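Local coordinates for core protein VP7 (Bluetongue virus, PDB 1BVP) that forms the trimeric capsomers, 260 of which assemble on the VP3 scaffold to build the virus core, and is associated with host cell receptor binding, at residues G139-R144 with N240-I245; Q147-V152 with A165-D170; G207-V212 with H232-T237. One frame throughout, in Å; residues are numbered along the deposited sequence.

Overall arrangement
All three contacts lie in the β-rich part of the subunit, their centres 37 to 40 Å from the centre of the chain. Interactions 1 and 2 are about 9 Å apart between centres, 2 and 3 about 10 Å, and 1 and 3 about 13 Å. Along the chain, interaction 2 closes before interaction 3 opens, and both are nested inside the loop closed by interaction 1. Strands 149-155 and 241-252 belong to the larger antiparallel sheet, 168-170, 231-234 and 209-212 to the four-stranded one. Interactions 2 and 3 meet through A167 O to N235 N and D170 OD1 to H232 ND1; A241 and V243 pack on N235 and V208, holding the sheets of the β-sandwich together.

Interaction 1 of 3, residues G139-R144 with N240-I245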
loop_
_atom_site.group_PDB
_atom_site.type_symbol
_atom_site.label_atom_id
_atom_site.label_comp_id
_atom_site.label_asym_id
_atom_site.label_seq_id
_atom_site.Cartn_x
_atom_site.Cartn_y
_atom_site.Cartn_z
ATOM N N GLY A 139 9.198 -12.534 28.430
ATOM C CA GLY A 139 10.098 -13.594 28.835
ATOM C C GLY A 139 10.397 -13.734 30.309
ATOM O O GLY A 139 11.443 -14.270 30.660
ATOM N N ARG A 140 9.544 -13.165 31.158
ATOM C CA ARG A 140 9.699 -13.278 32.592
ATOM C C ARG A 140 8.456 -13.995 33.076
ATOM O O ARG A 140 7.332 -13.669 32.690
ATOM C CB ARG A 140 9.867 -11.930 33.295
ATOM C CG ARG A 140 9.504 -11.993 34.778
ATOM C CD ARG A 140 9.902 -10.748 35.524
ATOM N NE ARG A 140 11.343 -10.554 35.422
ATOM C CZ ARG A 140 12.239 -10.857 36.357
ATOM N NH1 ARG A 140 11.867 -11.370 37.525
ATOM N NH2 ARG A 140 13.525 -10.720 36.075
ATOM N N TRP A 141 8.709 -15.035 33.855
ATOM C CA TRP A 141 7.706 -15.898 34.432
ATOM C C TRP A 141 6.693 -15.136 35.264
ATOM O O TRP A 141 7.007 -14.148 35.946
ATOM C CB TRP A 141 8.425 -16.933 35.295
ATOM C CG TRP A 141 7.516 -17.852 36.031
ATOM C CD1 TRP A 141 6.932 -17.635 37.266
ATOM C CD2 TRP A 141 7.046 -19.132 35.584
ATOM N NE1 TRP A 141 6.125 -18.704 37.597
ATOM C CE2 TRP A 141 6.178 -19.637 36.593
ATOM C CE3 TRP A 141 7.269 -19.899 34.427
ATOM C CZ2 TRP A 141 5.537 -20.873 36.478
ATOM C CZ3 TRP A 141 6.630 -21.128 34.307
ATOM C CH2 TRP A 141 5.770 -21.603 35.337
ATOM N N PHE A 142 5.453 -15.580 35.181
ATOM C CA PHE A 142 4.387 -14.962 35.965
ATOM C C PHE A 142 3.185 -15.870 35.978
ATOM O O PHE A 142 2.631 -16.235 34.929
ATOM C CB PHE A 142 4.025 -13.580 35.466
ATOM C CG PHE A 142 2.918 -12.946 36.228
ATOM C CD1 PHE A 142 1.596 -13.307 35.990
ATOM C CD2 PHE A 142 3.195 -11.987 37.207
ATOM C CE1 PHE A 142 0.550 -12.724 36.724
ATOM C CE2 PHE A 142 2.164 -11.399 37.950
ATOM C CZ PHE A 142 0.836 -11.766 37.712
ATOM N N MET A 143 2.857 -16.302 37.190
ATOM C CA MET A 143 1.754 -17.207 37.416
ATOM C C MET A 143 0.795 -16.583 38.411
ATOM O O MET A 143 1.209 -16.083 39.445
ATOM C CB MET A 143 2.285 -18.515 37.953
ATOM C CG MET A 143 1.213 -19.532 38.161
ATOM S SD MET A 143 0.801 -20.390 36.673
ATOM C CE MET A 143 2.390 -20.985 36.126
ATOM N N ARG A 144 -0.475 -16.531 38.039
ATOM C CA ARG A 144 -1.500 -15.958 38.885
ATOM C C ARG A 144 -1.783 -16.974 39.994
ATOM O O ARG A 144 -1.812 -18.189 39.750
ATOM C CB ARG A 144 -2.735 -15.664 38.045
ATOM C CG ARG A 144 -3.585 -14.562 38.598
ATOM C CD ARG A 144 -4.373 -13.931 37.480
ATOM N NE ARG A 144 -3.692 -12.775 36.890
ATOM C CZ ARG A 144 -3.701 -12.481 35.587
ATOM N NH1 ARG A 144 -4.337 -13.279 34.717
ATOM N NH2 ARG A 144 -3.166 -11.331 35.165
ATOM N N ASN A 240 9.269 -26.092 34.522
ATOM C CA ASN A 240 8.428 -24.976 34.087
ATOM C C ASN A 240 8.729 -24.689 32.608
ATOM O O ASN A 240 9.865 -24.895 32.121
ATOM C CB ASN A 240 8.714 -23.697 34.858
ATOM C CG ASN A 240 8.724 -23.900 36.320
ATOM O OD1 ASN A 240 9.786 -24.038 36.904
ATOM N ND2 ASN A 240 7.557 -23.934 36.933
ATOM N N ALA A 241 7.710 -24.186 31.916
ATOM C CA ALA A 241 7.820 -23.855 30.507
ATOM C C ALA A 241 7.148 -22.528 30.197
ATOM O O ALA A 241 6.267 -22.065 30.939
ATOM C CB ALA A 241 7.192 -24.957 29.662
ATOM N N MET A 242 7.624 -21.884 29.133
ATOM C CA MET A 242 7.031 -20.635 28.650
ATOM C C MET A 242 6.874 -20.670 27.132
ATOM O O MET A 242 7.777 -21.151 26.418
ATOM C CB MET A 242 7.868 -19.436 29.041
ATOM C CG MET A 242 7.528 -18.954 30.383
ATOM S SD MET A 242 8.244 -17.382 30.725
ATOM C CE MET A 242 6.759 -16.313 30.466
ATOM N N VAL A 243 5.709 -20.269 26.629
ATOM C CA VAL A 243 5.550 -20.214 25.173
ATOM C C VAL A 243 5.085 -18.829 24.795
ATOM O O VAL A 243 4.417 -18.167 25.624
ATOM C CB VAL A 243 4.520 -21.253 24.617
ATOM C CG1 VAL A 243 4.865 -22.640 25.086
ATOM C CG2 VAL A 243 3.115 -20.897 25.013
ATOM N N GLN A 244 5.554 -18.321 23.643
ATOM C CA GLN A 244 5.021 -17.029 23.160
ATOM C C GLN A 244 4.104 -17.315 22.000
ATOM O O GLN A 244 4.309 -18.282 21.250
ATOM C CB GLN A 244 6.059 -16.010 22.749
ATOM C CG GLN A 244 6.581 -16.126 21.381
ATOM C CD GLN A 244 7.519 -14.978 21.068
ATOM O OE1 GLN A 244 7.639 -14.063 21.869
ATOM N NE2 GLN A 244 8.191 -15.018 19.909
ATOM N N ILE A 245 3.009 -16.577 21.957
ATOM C CA ILE A 245 2.051 -16.715 20.866
ATOM C C ILE A 245 1.886 -15.342 20.262
ATOM O O ILE A 245 1.506 -14.378 20.949
ATOM C CB ILE A 245 0.710 -17.226 21.324
ATOM C CG1 ILE A 245 0.864 -18.651 21.866
ATOM C CG2 ILE A 245 -0.234 -17.218 20.160
ATOM C CD1 ILE A 245 -0.406 -19.164 22.551
#
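W141 and M242 carry most of this contact, together with N240, just before strand 241-252. The indole uses the outer side of its six-membered ring. W141 CZ3 meets N240 CB at 3.4 Å, and W141 CH2 comes to 3.3 Å from N240 ND2, an approach oblique to the ring. The ring and amide planes are 70° apart, so the two groups are not stacked. At the ring edge and near its plane lies the backbone oxygen of A241, with A241 O 3.5 Å from W141 CZ3. With CG anti to the backbone N (chi1 176°), the indole reaches across to the strand although the first bond of the side chain does not aim there.

M242 does point at the loop and lies alongside the tryptophan. M242 CG is 4.2 Å from W141 CE3, and M242 SD is 3.9 Å from W141 N. A bend at chi3 (102°) carries the methyl onward to the loop backbone, where M242 CE rests 3.5 Å from R140 O. This is the densely packed part: W141 and M242 are buried, N240 is partly exposed but makes the closest approaches, S162 and F194 touch both W141 and M242, and I191 adds to the cover of M242. No hydrogen bond links the two segments.

The loose side is F142-R144, where the loop departs from the strand until R144 is exposed and poorly ordered. R140 turns its side chain away, bonding Q137 of its own chain and S201 and G199 of the second subunit. Backbone bonds of G139 and W141 to A195, and of M242 to I191, tie both segments to strand 183-195. The arrangement is that of a connecting loop packed through a tryptophan onto a sheet of the jelly-roll β-sandwich of VP7, close to the trimer interface.

Interaction 2 of 3, residues Q147-V152 with A165-D170; sequences QAVTAV and AGARGD
The R168-G169 peptide presents one of its faces to V149, whose CG1 stands over the C=O bond of R168, displaced toward the oxygen: V149 CG1 is 3.7 Å from R168 C and 3.6 Å from R168 O. G169 N is 4.0 Å from V149 CG1, and since G169 has no side chain on that side, the valine can settle onto bare backbone. Within segment 147-152 the amide of Q147 bonds V149 O, which lies only 4° out of the amide plane; the bond from Q147 NE2 to V149 O is 3.1 Å long with an angle of 151° at the hydrogen.

Strand 149-155 belongs to the larger sheet and strand 168-170 is an outermost strand of the smaller one, so the contact joins the two sheets of the β-sandwich: the first strand of the 149-155/158-163 hairpin meets the chain that follows the hairpin. No hydrogen bond crosses it, which fits sheet-against-sheet packing rather than strand pairing.

Next to the valine, two alanines point at each other, A148 CB to A167 CB at 3.7 Å, and A167 CB also lies 3.5 Å from A148 O. R168 points away from this contact, and its poorly ordered side chain touches H232 and H234 of the neighbouring strand 231-234.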
loop_
_atom_site.group_PDB
_atom_site.type_symbol
_atom_site.label_atom_id
_atom_site.label_comp_id
_atom_site.label_asym_id
_atom_site.label_seq_id
_atom_site.Cartn_x
_atom_site.Cartn_y
_atom_site.Cartn_z
ATOM N N GLN A 147 -3.382 -20.792 39.889
ATOM C CA GLN A 147 -3.490 -21.379 38.562
ATOM C C GLN A 147 -2.206 -22.125 38.193
ATOM O O GLN A 147 -1.170 -21.931 38.825
ATOM C CB GLN A 147 -3.783 -20.294 37.550
ATOM C CG GLN A 147 -5.130 -19.627 37.694
ATOM C CD GLN A 147 -5.248 -18.391 36.792
ATOM O OE1 GLN A 147 -5.967 -17.439 37.112
ATOM N NE2 GLN A 147 -4.525 -18.394 35.669
ATOM N N ALA A 148 -2.296 -23.047 37.235
ATOM C CA ALA A 148 -1.117 -23.801 36.789
ATOM C C ALA A 148 -0.581 -23.271 35.459
ATOM O O ALA A 148 0.517 -23.647 35.034
ATOM C CB ALA A 148 -1.438 -25.276 36.660
ATOM N N VAL A 149 -1.445 -22.566 34.723
ATOM C CA VAL A 149 -1.071 -21.928 33.461
ATOM C C VAL A 149 -1.617 -20.512 33.535
ATOM O O VAL A 149 -2.713 -20.302 34.062
ATOM C CB VAL A 149 -1.559 -22.684 32.159
ATOM C CG1 VAL A 149 -1.988 -24.092 32.464
ATOM C CG2 VAL A 149 -2.617 -21.918 31.411
ATOM N N THR A 150 -0.776 -19.545 33.166
ATOM C CA THR A 150 -1.152 -18.137 33.151
ATOM C C THR A 150 -0.652 -17.464 31.866
ATOM O O THR A 150 0.563 -17.480 31.564
ATOM C CB THR A 150 -0.630 -17.393 34.381
ATOM O OG1 THR A 150 -1.281 -17.911 35.543
ATOM C CG2 THR A 150 -0.946 -15.908 34.290
ATOM N N ALA A 151 -1.628 -16.960 31.094
ATOM C CA ALA A 151 -1.417 -16.259 29.824
ATOM C C ALA A 151 -1.453 -14.781 30.127
ATOM O O ALA A 151 -2.344 -14.289 30.824
ATOM C CB ALA A 151 -2.505 -16.596 28.848
ATOM N N VAL A 152 -0.564 -14.040 29.505
ATOM C CA VAL A 152 -0.505 -12.628 29.800
ATOM C C VAL A 152 -0.022 -11.865 28.523
ATOM O O VAL A 152 0.669 -12.463 27.687
ATOM C CB VAL A 152 0.441 -12.536 31.056
ATOM C CG1 VAL A 152 1.808 -11.998 30.728
ATOM C CG2 VAL A 152 -0.208 -11.844 32.152
ATOM N N ALA A 165 5.147 -27.493 35.629
ATOM C CA ALA A 165 5.488 -28.818 35.107
ATOM C C ALA A 165 4.217 -29.658 35.039
ATOM O O ALA A 165 3.362 -29.602 35.949
ATOM C CB ALA A 165 6.515 -29.475 35.967
ATOM N N GLY A 166 4.047 -30.347 33.911
ATOM C CA GLY A 166 2.871 -31.177 33.694
ATOM C C GLY A 166 1.526 -30.490 33.465
ATOM O O GLY A 166 0.542 -31.190 33.194
ATOM N N ALA A 167 1.472 -29.153 33.532
ATOM C CA ALA A 167 0.218 -28.392 33.357
ATOM C C ALA A 167 -0.381 -28.326 31.931
ATOM O O ALA A 167 0.301 -28.554 30.914
ATOM C CB ALA A 167 0.363 -26.981 33.942
ATOM N N ARG A 168 -1.680 -28.053 31.877
ATOM C CA ARG A 168 -2.426 -27.957 30.625
ATOM C C ARG A 168 -3.608 -27.034 30.869
ATOM O O ARG A 168 -4.125 -26.960 31.993
ATOM C CB ARG A 168 -2.908 -29.331 30.163
ATOM C CG ARG A 168 -3.519 -30.172 31.265
ATOM C CD ARG A 168 -4.236 -31.392 30.724
ATOM N NE ARG A 168 -3.473 -32.063 29.671
ATOM C CZ ARG A 168 -4.016 -32.660 28.607
ATOM N NH1 ARG A 168 -5.338 -32.678 28.441
ATOM N NH2 ARG A 168 -3.237 -33.232 27.695
ATOM N N GLY A 169 -3.982 -26.281 29.836
ATOM C CA GLY A 169 -5.090 -25.344 29.946
ATOM C C GLY A 169 -5.457 -24.679 28.637
ATOM O O GLY A 169 -4.769 -24.820 27.620
ATOM N N ASP A 170 -6.602 -24.011 28.645
ATOM C CA ASP A 170 -7.111 -23.311 27.471
ATOM C C ASP A 170 -6.691 -21.857 27.609
ATOM O O ASP A 170 -6.811 -21.255 28.674
ATOM C CB ASP A 170 -8.637 -23.437 27.380
ATOM C CG ASP A 170 -9.094 -24.781 26.795
ATOM O OD1 ASP A 170 -8.236 -25.632 26.392
ATOM O OD2 ASP A 170 -10.341 -24.969 26.728
#

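Interaction 3 of 3, residues G207-V212 with H232-T237; sequences GVTVSV and HVHNPT
Strands 209-212 and 232-234 run antiparallel, their axes 4.8 Å apart at closest approach and their directions 160° apart. They are the central pair of the four-stranded sheet of the β-sandwich. T209 with H234 and S211 with H232 are the hydrogen-bonded pairs, and V210 with V233 is the non-hydrogen-bonded pair between them. T209 N to H234 O and H232 N to S211 O are both 2.9 Å, each in the carbonyl plane and with an angle of 167° at the hydrogen.

The side chains divide by face. V210 and V233 share one, with V210 CG2 4.3 Å from V233 CG1. V208 CG1 approaches the same V233 methyl at the same distance and also packs on A241 and V243 of the larger sheet.

The other face is polar and partly exposed: T209, S211, H232 and H234. S211 OG lies 3.4 Å from H232 CB, while H232 ND1 bonds D170. T209 and H234 run side by side. The threonine hydroxyl sits between its backbone N and carbonyl carbon (chi1 67°), which puts T209 OG1 3.5 Å from H234 CB, at the ring's edge and near its plane. Over one face of that ring, offset toward the rim, P236 N stands 3.9 Å above the H234 plane.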
loop_
_atom_site.group_PDB
_atom_site.type_symbol
_atom_site.label_atom_id
_atom_site.label_comp_id
_atom_site.label_asym_id
_atom_site.label_seq_id
_atom_site.Cartn_x
_atom_site.Cartn_y
_atom_site.Cartn_z
ATOM N N GLY A 207 8.877 -30.484 23.913
ATOM C CA GLY A 207 7.838 -31.400 24.349
ATOM C C GLY A 207 6.532 -30.696 24.590
ATOM O O GLY A 207 5.486 -31.343 24.671
ATOM N N VAL A 208 6.603 -29.374 24.739
ATOM C CA VAL A 208 5.417 -28.548 24.949
ATOM C C VAL A 208 4.603 -28.582 23.670
ATOM O O VAL A 208 5.169 -28.633 22.563
ATOM C CB VAL A 208 5.793 -27.088 25.208
ATOM C CG1 VAL A 208 4.560 -26.306 25.621
ATOM C CG2 VAL A 208 6.841 -27.009 26.283
ATOM N N THR A 209 3.285 -28.569 23.809
ATOM C CA THR A 209 2.418 -28.580 22.644
ATOM C C THR A 209 1.324 -27.527 22.717
ATOM O O THR A 209 0.911 -27.107 23.802
ATOM C CB THR A 209 1.733 -29.959 22.409
ATOM O OG1 THR A 209 0.792 -30.235 23.461
ATOM C CG2 THR A 209 2.761 -31.055 22.304
ATOM N N VAL A 210 0.913 -27.077 21.533
ATOM C CA VAL A 210 -0.174 -26.111 21.357
ATOM C C VAL A 210 -1.113 -26.800 20.361
ATOM O O VAL A 210 -0.663 -27.441 19.402
ATOM C CB VAL A 210 0.322 -24.757 20.772
ATOM C CG1 VAL A 210 -0.859 -23.822 20.586
ATOM C CG2 VAL A 210 1.326 -24.107 21.714
ATOM N N SER A 211 -2.400 -26.797 20.654
ATOM C CA SER A 211 -3.338 -27.433 19.753
ATOM C C SER A 211 -4.517 -26.485 19.564
ATOM O O SER A 211 -4.875 -25.706 20.483
ATOM C CB SER A 211 -3.791 -28.788 20.302
ATOM O OG SER A 211 -4.733 -28.618 21.352
ATOM N N VAL A 212 -5.059 -26.492 18.348
ATOM C CA VAL A 212 -6.183 -25.627 18.015
ATOM C C VAL A 212 -7.355 -26.507 17.661
ATOM O O VAL A 212 -7.252 -27.331 16.759
ATOM C CB VAL A 212 -5.859 -24.685 16.826
ATOM C CG1 VAL A 212 -7.056 -23.801 16.561
ATOM C CG2 VAL A 212 -4.623 -23.804 17.139
ATOM N N HIS A 232 -5.357 -24.735 23.151
ATOM C CA HIS A 232 -4.889 -25.533 24.263
ATOM C C HIS A 232 -3.382 -25.755 24.380
ATOM O O HIS A 232 -2.754 -26.377 23.516
ATOM C CB HIS A 232 -5.621 -26.864 24.172
ATOM C CG HIS A 232 -5.476 -27.728 25.384
ATOM N ND1 HIS A 232 -6.158 -27.484 26.560
ATOM C CD2 HIS A 232 -4.754 -28.858 25.591
ATOM C CE1 HIS A 232 -5.867 -28.429 27.436
ATOM N NE2 HIS A 232 -5.017 -29.273 26.874
ATOM N N VAL A 233 -2.801 -25.268 25.474
ATOM C CA VAL A 233 -1.370 -25.451 25.703
ATOM C C VAL A 233 -1.146 -26.587 26.716
ATOM O O VAL A 233 -1.878 -26.715 27.699
ATOM C CB VAL A 233 -0.696 -24.178 26.226
ATOM C CG1 VAL A 233 0.793 -24.254 25.934
ATOM C CG2 VAL A 233 -1.319 -22.929 25.593
ATOM N N HIS A 234 -0.162 -27.433 26.443
ATOM C CA HIS A 234 0.156 -28.561 27.305
ATOM C C HIS A 234 1.672 -28.710 27.511
ATOM O O HIS A 234 2.444 -28.783 26.539
ATOM C CB HIS A 234 -0.417 -29.848 26.694
ATOM C CG HIS A 234 -0.080 -31.098 27.449
ATOM N ND1 HIS A 234 -0.035 -31.154 28.829
ATOM C CD2 HIS A 234 0.234 -32.344 27.011
ATOM C CE1 HIS A 234 0.293 -32.380 29.211
ATOM N NE2 HIS A 234 0.462 -33.119 28.127
ATOM N N ASN A 235 2.085 -28.706 28.784
ATOM C CA ASN A 235 3.487 -28.891 29.181
ATOM C C ASN A 235 3.640 -30.295 29.776
ATOM O O ASN A 235 3.370 -30.496 30.950
ATOM C CB ASN A 235 3.867 -27.881 30.254
ATOM C CG ASN A 235 5.301 -28.033 30.699
ATOM O OD1 ASN A 235 6.085 -28.718 30.035
ATOM N ND2 ASN A 235 5.657 -27.402 31.823
ATOM N N PRO A 236 3.995 -31.298 28.961
ATOM C CA PRO A 236 4.152 -32.662 29.480
ATOM C C PRO A 236 5.496 -32.841 30.191
ATOM O O PRO A 236 5.812 -33.901 30.721
ATOM C CB PRO A 236 4.106 -33.493 28.204
ATOM C CG PRO A 236 4.829 -32.649 27.255
ATOM C CD PRO A 236 4.238 -31.273 27.511
ATOM N N THR A 237 6.286 -31.785 30.126
ATOM C CA THR A 237 7.604 -31.692 30.691
ATOM C C THR A 237 7.609 -31.622 32.221
ATOM O O THR A 237 6.591 -31.262 32.864
ATOM C CB THR A 237 8.269 -30.504 29.979
ATOM O OG1 THR A 237 9.095 -31.018 28.938
ATOM C CG2 THR A 237 8.986 -29.512 30.892
#